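Side-chain contacts in SsfS6 (Streptomyces sp. SF2575, PDB 4FZR), which adopts the two-domain GT-B fold and resembles the CIII-like proteins of erythromycin biosynthesis: residues G43-V48 against E120-D125; T87-P90 against P95-E98; R110-A115 against A169-E174; V304-H307 against T312-T315. All blocks are in the same frame, centred on the assembly; numbering follows the deposited sequence. Where two conformers were deposited one is given.

Interaction 1. Residues G43-V48 against E120-D125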
# COMPACT_ATOMS: atom_id res chain seq x y z
N GLY A 43 12.22 5.10 -0.96
CA GLY A 43 12.54 6.28 -0.17
C GLY A 43 11.97 7.58 -0.72
O GLY A 43 12.15 8.64 -0.11
N HIS A 44 11.29 7.51 -1.86
CA HIS A 44 10.76 8.72 -2.49
C HIS A 44 9.44 9.16 -1.87
O HIS A 44 8.79 8.39 -1.15
CB HIS A 44 10.61 8.50 -4.00
CG HIS A 44 11.86 7.97 -4.64
ND1 HIS A 44 13.04 8.67 -4.67
CD2 HIS A 44 12.10 6.79 -5.27
CE1 HIS A 44 13.96 7.95 -5.29
NE2 HIS A 44 13.42 6.81 -5.66
N GLU A 45 9.06 10.41 -2.12
CA GLU A 45 7.82 10.95 -1.57
C GLU A 45 6.74 10.94 -2.65
O GLU A 45 6.97 11.39 -3.77
CB GLU A 45 8.06 12.37 -1.07
CG GLU A 45 6.94 12.89 -0.20
CD GLU A 45 7.33 14.14 0.58
OE1 GLU A 45 8.55 14.37 0.75
OE2 GLU A 45 6.43 14.88 1.02
N VAL A 46 5.56 10.43 -2.30
CA VAL A 46 4.49 10.25 -3.29
C VAL A 46 3.18 10.88 -2.84
O VAL A 46 2.79 10.80 -1.68
CB VAL A 46 4.26 8.74 -3.58
CG1 VAL A 46 2.96 8.54 -4.36
CG2 VAL A 46 5.44 8.16 -4.34
N LEU A 47 2.50 11.53 -3.79
CA LEU A 47 1.17 12.06 -3.55
C LEU A 47 0.30 11.73 -4.76
O LEU A 47 0.60 12.14 -5.89
CB LEU A 47 1.22 13.57 -3.32
CG LEU A 47 -0.11 14.27 -3.02
CD1 LEU A 47 -0.78 13.67 -1.79
CD2 LEU A 47 0.10 15.75 -2.83
N VAL A 48 -0.77 10.98 -4.54
CA VAL A 48 -1.68 10.62 -5.62
C VAL A 48 -2.81 11.63 -5.72
O VAL A 48 -3.57 11.82 -4.77
CB VAL A 48 -2.26 9.21 -5.43
CG1 VAL A 48 -3.20 8.86 -6.59
CG2 VAL A 48 -1.14 8.19 -5.31
N GLU A 120 2.23 23.38 -7.72
CA GLU A 120 2.98 24.59 -7.40
C GLU A 120 3.26 24.68 -5.91
O GLU A 120 4.30 25.18 -5.50
CB GLU A 120 2.21 25.82 -7.89
CG GLU A 120 2.42 26.11 -9.37
CD GLU A 120 1.32 26.98 -9.95
OE1 GLU A 120 0.43 27.39 -9.18
OE2 GLU A 120 1.35 27.24 -11.17
N ARG A 121 2.31 24.22 -5.09
CA ARG A 121 2.50 24.22 -3.65
C ARG A 121 3.40 23.08 -3.21
O ARG A 121 4.25 23.24 -2.33
CB ARG A 121 1.15 24.11 -2.93
CG ARG A 121 0.35 25.39 -2.89
CD ARG A 121 -0.96 25.20 -2.14
NE ARG A 121 -1.62 26.47 -1.84
CZ ARG A 121 -2.41 27.13 -2.68
NH1 ARG A 121 -2.65 26.66 -3.90
NH2 ARG A 121 -2.96 28.27 -2.30
N TRP A 122 3.22 21.92 -3.83
CA TRP A 122 3.92 20.71 -3.41
C TRP A 122 5.29 20.57 -4.07
O TRP A 122 6.20 19.96 -3.50
CB TRP A 122 3.06 19.48 -3.72
CG TRP A 122 3.44 18.27 -2.92
CD1 TRP A 122 3.40 18.14 -1.56
CD2 TRP A 122 3.89 17.00 -3.43
NE1 TRP A 122 3.81 16.87 -1.20
CE2 TRP A 122 4.11 16.16 -2.33
CE3 TRP A 122 4.13 16.51 -4.72
CZ2 TRP A 122 4.56 14.85 -2.46
CZ3 TRP A 122 4.58 15.21 -4.85
CH2 TRP A 122 4.79 14.39 -3.73
N LYS A 123 5.43 21.13 -5.27
CA LYS A 123 6.71 21.16 -5.97
C LYS A 123 7.29 19.77 -6.23
O LYS A 123 8.30 19.39 -5.63
CB LYS A 123 7.72 22.01 -5.20
CG LYS A 123 7.48 23.50 -5.31
CD LYS A 123 8.22 24.26 -4.22
CE LYS A 123 7.48 24.18 -2.89
NZ LYS A 123 8.15 24.97 -1.82
N PRO A 124 6.66 19.00 -7.12
CA PRO A 124 7.19 17.69 -7.51
C PRO A 124 8.38 17.80 -8.46
O PRO A 124 8.50 18.75 -9.22
CB PRO A 124 6.01 17.03 -8.23
CG PRO A 124 5.18 18.16 -8.71
CD PRO A 124 5.33 19.25 -7.70
N ASP A 125 9.25 16.80 -8.39
CA ASP A 125 10.34 16.67 -9.34
C ASP A 125 9.84 15.90 -10.55
O ASP A 125 10.41 15.98 -11.63
CB ASP A 125 11.51 15.90 -8.73
CG ASP A 125 11.83 16.33 -7.31
OD1 ASP A 125 11.91 17.55 -7.05
OD2 ASP A 125 12.00 15.44 -6.45
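L47 lays its CB over one face of the W122 indole, 3.8 Å from the centroid of the six-membered ring and 17° off its normal, a CH-pi contact. It joins strand 45-51 of the parallel, Rossmann-like sheet of this GT-B protein to the last turn of helix 93-122. The L47 CG stands anti to the backbone N (chi1 -179°), and beyond it CD2 continues over the same face toward the ring fusion, 4.0 Å from CD2 of W122. E45 comes to the rim instead: its CG is 3.8 Å from CZ2 of W122, and its backbone O lies near the ring plane, 3.7 Å from CH2 of W122. The carboxylate of E45 is turned almost perpendicular to the indole, with the planes 82° apart, and its OE1 makes a salt bridge with R17. That arginine also forms a cation-pi contact with W122, so one cation serves both sides of the contact. F222 of the second subunit packs on L47 and meets the W122 ring nearly at right angles, which brings the contact into the dimer interface. Just past the tryptophan the helix stops, as K123 takes a positive phi. W122 NE1 stands 4.0 Å from OE2 of E45 and is not hydrogen-bonded to it.

Interaction 2. Residues T87-P90 against P95-E98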
# COMPACT_ATOMS: atom_id res chain seq x y z
N THR A 87 -23.27 14.97 -27.06
CA THR A 87 -22.61 14.18 -28.08
C THR A 87 -23.16 12.76 -28.05
O THR A 87 -23.81 12.35 -27.09
CB THR A 87 -21.09 14.12 -27.87
OG1 THR A 87 -20.79 13.37 -26.69
CG2 THR A 87 -20.51 15.53 -27.74
N THR A 88 -22.88 12.00 -29.11
CA THR A 88 -23.39 10.63 -29.21
C THR A 88 -22.28 9.66 -29.62
O THR A 88 -21.26 10.06 -30.17
CB THR A 88 -24.58 10.53 -30.20
OG1 THR A 88 -24.19 11.00 -31.50
CG2 THR A 88 -25.77 11.35 -29.70
N MSE A 89 -22.50 8.39 -29.33
CA MSE A 89 -21.55 7.33 -29.65
C MSE A 89 -21.53 7.02 -31.15
O MSE A 89 -22.54 6.59 -31.71
CB MSE A 89 -21.93 6.06 -28.89
CG MSE A 89 -21.74 6.14 -27.39
SE MSE A 89 -19.94 5.60 -26.85
CE MSE A 89 -19.96 3.77 -27.54
N PRO A 90 -20.37 7.23 -31.80
CA PRO A 90 -20.23 6.71 -33.16
C PRO A 90 -20.31 5.19 -33.15
O PRO A 90 -19.84 4.59 -32.18
CB PRO A 90 -18.82 7.17 -33.56
CG PRO A 90 -18.52 8.33 -32.68
CD PRO A 90 -19.21 8.04 -31.39
N PRO A 95 -14.00 6.42 -35.56
CA PRO A 95 -14.46 7.70 -35.02
C PRO A 95 -14.93 7.57 -33.58
O PRO A 95 -15.03 8.58 -32.87
CB PRO A 95 -15.62 8.07 -35.94
CG PRO A 95 -16.14 6.76 -36.42
CD PRO A 95 -14.94 5.87 -36.55
N LEU A 96 -15.21 6.34 -33.15
CA LEU A 96 -15.58 6.07 -31.77
C LEU A 96 -14.36 6.20 -30.87
O LEU A 96 -14.45 6.67 -29.74
CB LEU A 96 -16.17 4.66 -31.64
CG LEU A 96 -16.61 4.22 -30.25
CD1 LEU A 96 -17.58 5.21 -29.66
CD2 LEU A 96 -17.24 2.84 -30.31
N LEU A 97 -13.21 5.77 -31.38
CA LEU A 97 -11.95 5.90 -30.67
C LEU A 97 -11.60 7.37 -30.45
O LEU A 97 -11.13 7.75 -29.38
CB LEU A 97 -10.82 5.22 -31.45
CG LEU A 97 -10.37 3.85 -30.93
CD1 LEU A 97 -11.56 2.95 -30.63
CD2 LEU A 97 -9.43 3.19 -31.93
N GLU A 98 -11.83 8.19 -31.47
CA GLU A 98 -11.55 9.62 -31.37
C GLU A 98 -12.53 10.28 -30.41
O GLU A 98 -12.17 11.19 -29.66
CB GLU A 98 -11.62 10.27 -32.75
CG GLU A 98 -10.52 9.79 -33.71
CD GLU A 98 -10.78 10.17 -35.16
OE1 GLU A 98 -11.96 10.27 -35.55
OE2 GLU A 98 -9.80 10.35 -35.91
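Bent at both of its later torsions (chi2 -89°, chi3 -60°), the selenomethionine side chain of M89 folds round until its CE methyl meets L96. The L96 chain does its share from the other side: with CG anti to the backbone N (chi1 -180°), its two methyls reach from the first turns of helix 93-122 back to the loop that precedes it, both in the N-terminal domain of the GT-B fold. The closest approach between these two side chains is CE of M89 to CD1 of L96, at 3.5 Å. CD1 of L96 also meets P90, whose CD lies 3.7 Å away. The carbonyl of P90 rests against the whole fork of the leucine, its O standing 3.4 Å from CD1 of L96 and 3.6 Å from CD2. Farther along, the P90 ring meets the helix backbone, with CG 3.5 Å from P95 O, and touches a second proline ring where P90 CB comes within 3.9 Å of P95 CG. Upstream, T87 OG1 is hydrogen-bonded to H99 NE2, tying the loop to the following turn of the helix, while L96, touching A330, meets the C-terminal domain. No hydrogen bond joins residues 87-90 to 95-98. The apolar contacts of rings and methyls carry little directional demand and probably fix the pair by shape more than by any particular bond.

Interaction 3. Residues R110-A115 against A169-E174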
# COMPACT_ATOMS: atom_id res chain seq x y z
N ARG A 110 -11.43 19.63 -16.27
CA ARG A 110 -12.04 19.59 -14.95
C ARG A 110 -10.98 19.52 -13.84
O ARG A 110 -11.25 19.89 -12.70
CB ARG A 110 -12.98 18.39 -14.83
CG ARG A 110 -14.02 18.30 -15.95
CD ARG A 110 -15.09 19.38 -15.81
NE ARG A 110 -16.05 19.07 -14.76
CZ ARG A 110 -17.09 18.26 -14.91
NH1 ARG A 110 -17.32 17.65 -16.07
NH2 ARG A 110 -17.91 18.04 -13.89
N MSE A 111 -9.78 19.06 -14.19
CA MSE A 111 -8.76 18.73 -13.20
C MSE A 111 -7.58 19.70 -13.16
O MSE A 111 -6.96 19.87 -12.10
CB MSE A 111 -8.21 17.32 -13.48
CG MSE A 111 -9.11 16.18 -13.01
SE MSE A 111 -8.39 14.42 -13.47
CE MSE A 111 -9.57 13.33 -12.37
N ARG A 112 -7.26 20.32 -14.28
CA ARG A 112 -5.98 21.01 -14.42
C ARG A 112 -5.76 22.14 -13.40
O ARG A 112 -4.65 22.30 -12.89
CB ARG A 112 -5.79 21.53 -15.85
CG ARG A 112 -6.72 22.66 -16.27
CD ARG A 112 -6.61 22.90 -17.77
NE ARG A 112 -7.29 24.12 -18.21
CZ ARG A 112 -6.68 25.26 -18.56
NH1 ARG A 112 -5.35 25.35 -18.55
NH2 ARG A 112 -7.40 26.30 -18.94
N ASP A 113 -6.80 22.91 -13.11
CA ASP A 113 -6.66 24.04 -12.19
C ASP A 113 -6.15 23.60 -10.82
O ASP A 113 -5.15 24.12 -10.32
CB ASP A 113 -7.99 24.79 -12.03
CG ASP A 113 -8.34 25.61 -13.26
OD1 ASP A 113 -7.41 26.03 -13.98
OD2 ASP A 113 -9.55 25.83 -13.50
N GLU A 114 -6.84 22.64 -10.21
CA GLU A 114 -6.48 22.17 -8.88
C GLU A 114 -5.23 21.29 -8.90
O GLU A 114 -4.51 21.21 -7.90
CB GLU A 114 -7.64 21.41 -8.24
CG GLU A 114 -8.68 22.30 -7.59
CD GLU A 114 -8.08 23.22 -6.54
OE1 GLU A 114 -7.39 22.71 -5.63
OE2 GLU A 114 -8.28 24.45 -6.63
N ALA A 115 -4.96 20.65 -10.03
CA ALA A 115 -3.79 19.80 -10.16
C ALA A 115 -2.53 20.66 -10.28
O ALA A 115 -1.49 20.34 -9.71
CB ALA A 115 -3.92 18.86 -11.35
N ALA A 169 -5.73 21.29 -27.81
CA ALA A 169 -4.92 22.17 -28.64
C ALA A 169 -4.77 23.58 -28.04
O ALA A 169 -3.67 24.11 -27.98
CB ALA A 169 -5.49 22.25 -30.07
N PRO A 170 -5.89 24.18 -27.59
CA PRO A 170 -5.80 25.53 -27.03
C PRO A 170 -4.91 25.63 -25.79
O PRO A 170 -4.09 26.54 -25.71
CB PRO A 170 -7.25 25.85 -26.66
CG PRO A 170 -8.07 24.97 -27.53
CD PRO A 170 -7.28 23.71 -27.67
N GLU A 171 -5.06 24.71 -24.84
CA GLU A 171 -4.29 24.77 -23.60
C GLU A 171 -2.79 24.60 -23.84
O GLU A 171 -1.97 25.14 -23.10
CB GLU A 171 -4.79 23.72 -22.60
CG GLU A 171 -6.07 24.11 -21.88
CD GLU A 171 -7.28 24.11 -22.79
OE1 GLU A 171 -7.31 23.32 -23.75
OE2 GLU A 171 -8.21 24.92 -22.55
N LEU A 172 -2.44 23.84 -24.88
CA LEU A 172 -1.04 23.65 -25.24
C LEU A 172 -0.48 24.89 -25.93
O LEU A 172 0.73 25.10 -25.96
CB LEU A 172 -0.89 22.42 -26.14
CG LEU A 172 -1.04 21.06 -25.45
CD1 LEU A 172 -0.86 19.93 -26.44
CD2 LEU A 172 -0.02 20.94 -24.32
N ALA A 173 -1.37 25.71 -26.48
CA ALA A 173 -0.96 26.95 -27.12
C ALA A 173 -0.57 27.99 -26.07
O ALA A 173 0.35 28.78 -26.28
CB ALA A 173 -2.08 27.49 -28.01
N GLU A 174 -1.26 27.97 -24.93
CA GLU A 174 -0.94 28.87 -23.82
C GLU A 174 0.47 28.58 -23.31
O GLU A 174 1.12 29.44 -22.72
CB GLU A 174 -1.95 28.71 -22.68
CG GLU A 174 -3.41 28.89 -23.09
CD GLU A 174 -4.38 28.74 -21.93
OE1 GLU A 174 -3.94 28.41 -20.81
OE2 GLU A 174 -5.60 28.96 -22.14
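Helix 93-122, kinked where the backbone N of D113 and E114 lacks a bond to the turn before, faces helix 169-173 with R112 and E171 as the nearest pair, CA to CA 10.1 Å. Both helices belong to the N-terminal, Rossmann-like half of the GT-B fold, and side chains alone span the interval. R112 starts with CG lodged between the backbone N and the carbonyl carbon (chi1 68°) and then runs extended to NE, projecting its guanidinium across. E171 answers with its aliphatic part: CG sits over the centre of one guanidinium face, 3.6 Å from CZ of R112. Its chain bends at chi2, and the carboxylate plane ends up 69° from that of the guanidinium. The salt bridge that results is long, 3.9 Å from R112 NH2 to OE2 of E171, and this oxygen lies well out of the guanidinium plane. Charge rather than a directed N-H therefore links the two. OE2 of E171 has another salt-bridge partner in R82, and R112 also packs against L138 of helix 135-143. E174, three residues on, contributes a second carboxylate near the guanidinium edge; OE1 of E174 stays 4.1 Å from NH1 of R112, beyond salt-bridge distance.

Interaction 4. Residues V304-H307 against T312-T315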
# COMPACT_ATOMS: atom_id res chain seq x y z
N VAL A 304 -12.03 -17.81 -15.54
CA VAL A 304 -12.66 -16.56 -15.14
C VAL A 304 -13.49 -16.01 -16.29
O VAL A 304 -13.03 -15.91 -17.43
CB VAL A 304 -11.62 -15.50 -14.69
CG1 VAL A 304 -12.33 -14.23 -14.24
CG2 VAL A 304 -10.74 -16.03 -13.56
N VAL A 305 -14.74 -15.68 -15.99
CA VAL A 305 -15.63 -15.03 -16.95
C VAL A 305 -15.82 -13.59 -16.50
O VAL A 305 -16.13 -13.36 -15.35
CB VAL A 305 -16.99 -15.74 -17.00
CG1 VAL A 305 -17.91 -15.06 -18.00
CG2 VAL A 305 -16.80 -17.22 -17.33
N HIS A 306 -15.62 -12.62 -17.39
CA HIS A 306 -15.67 -11.22 -16.96
C HIS A 306 -15.96 -10.21 -18.07
O HIS A 306 -16.08 -10.55 -19.24
CB HIS A 306 -14.38 -10.84 -16.22
CG HIS A 306 -13.15 -10.93 -17.07
ND1 HIS A 306 -12.56 -9.84 -17.66
CD2 HIS A 306 -12.39 -12.00 -17.43
CE1 HIS A 306 -11.49 -10.22 -18.34
NE2 HIS A 306 -11.38 -11.53 -18.22
N HIS A 307 -16.05 -8.96 -17.65
CA HIS A 307 -16.55 -7.86 -18.47
C HIS A 307 -15.55 -7.32 -19.50
O HIS A 307 -15.89 -6.44 -20.27
CB HIS A 307 -17.01 -6.71 -17.57
CG HIS A 307 -15.92 -6.14 -16.72
ND1 HIS A 307 -15.42 -6.79 -15.61
CD2 HIS A 307 -15.22 -4.98 -16.81
CE1 HIS A 307 -14.47 -6.06 -15.06
NE2 HIS A 307 -14.33 -4.96 -15.77
N THR A 312 -8.68 -6.68 -14.75
CA THR A 312 -9.07 -8.07 -14.61
C THR A 312 -8.36 -8.94 -15.65
O THR A 312 -7.89 -10.04 -15.34
CB THR A 312 -10.59 -8.24 -14.79
OG1 THR A 312 -11.28 -7.31 -13.95
CG2 THR A 312 -11.02 -9.65 -14.43
N THR A 313 -8.26 -8.44 -16.88
CA THR A 313 -7.59 -9.16 -17.95
C THR A 313 -6.13 -9.42 -17.58
O THR A 313 -5.67 -10.56 -17.61
CB THR A 313 -7.62 -8.37 -19.26
OG1 THR A 313 -8.97 -8.27 -19.73
CG2 THR A 313 -6.77 -9.05 -20.33
N LEU A 314 -5.42 -8.35 -17.24
CA LEU A 314 -4.01 -8.45 -16.91
C LEU A 314 -3.79 -9.29 -15.65
O LEU A 314 -2.77 -9.98 -15.54
CB LEU A 314 -3.39 -7.06 -16.76
CG LEU A 314 -3.19 -6.35 -18.10
CD1 LEU A 314 -3.15 -4.85 -17.91
CD2 LEU A 314 -1.91 -6.83 -18.76
N THR A 315 -4.74 -9.24 -14.73
CA THR A 315 -4.64 -10.04 -13.51
C THR A 315 -4.68 -11.53 -13.85
O THR A 315 -3.85 -12.31 -13.39
CB THR A 315 -5.77 -9.71 -12.51
OG1 THR A 315 -5.74 -8.32 -12.17
CG2 THR A 315 -5.61 -10.52 -11.23
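T313 OG1 is hydrogen-bonded to the backbone O of G309 and also lies in the plane of the H306 imidazole at its edge, 3.5 Å from CE1 of H306. The setting is the beta-alpha-beta unit of strand 303-306, helix 310-318 and strand 323-325 in the C-terminal Rossmann-like domain, where a short glycine-containing loop leads from strand into helix. While T313 meets the edge of the ring, T312 takes a face. Its CG2 methyl makes a CH-pi contact, 3.7 Å from the H306 centroid and 19° off the normal, displaced toward the rim so that CG2 of T312 is 3.6 Å from ND1 of H306. Two torsions put the groups there: H306 CG falls between the backbone N and the carbonyl carbon (chi1 62°), and the T312 methyl is anti to its own backbone N. The far nitrogen of the imidazole, NE2 of H306, is hydrogen-bonded to OE1 of Q323 at the start of the neighbouring strand. The combination of a face packed by a methyl, an edge met by a hydroxyl and one nitrogen bonded probably fixes the rotation of this buried ring. H307, the next residue and partly exposed, swings its ring back toward the helix and approaches the other branch of T312 obliquely. There CE1 of H307 comes to 3.6 Å from OG1 of T312.

Overall arrangement
Three of the contacts share helix 93-122: interaction 2 at its start, interaction 3 in its later half, and interaction 1 at its final turn. Interactions 1 and 2 have centres about 36 Å apart, while interaction 3 has its nearest atoms about 5 Å from those of interaction 1. Interaction 4 belongs to the C-terminal domain, across the chain's centre from interactions 1 and 3. Both buried contacts, 1 and 4, join a sheet strand to a helix by laying an aliphatic group on an aromatic face. The partly buried ones differ: interaction 2 is apolar and local, whereas interaction 3 spans two helices through an arginine whose guanidinium is packed by an aliphatic carbon and only loosely paired with carboxylates.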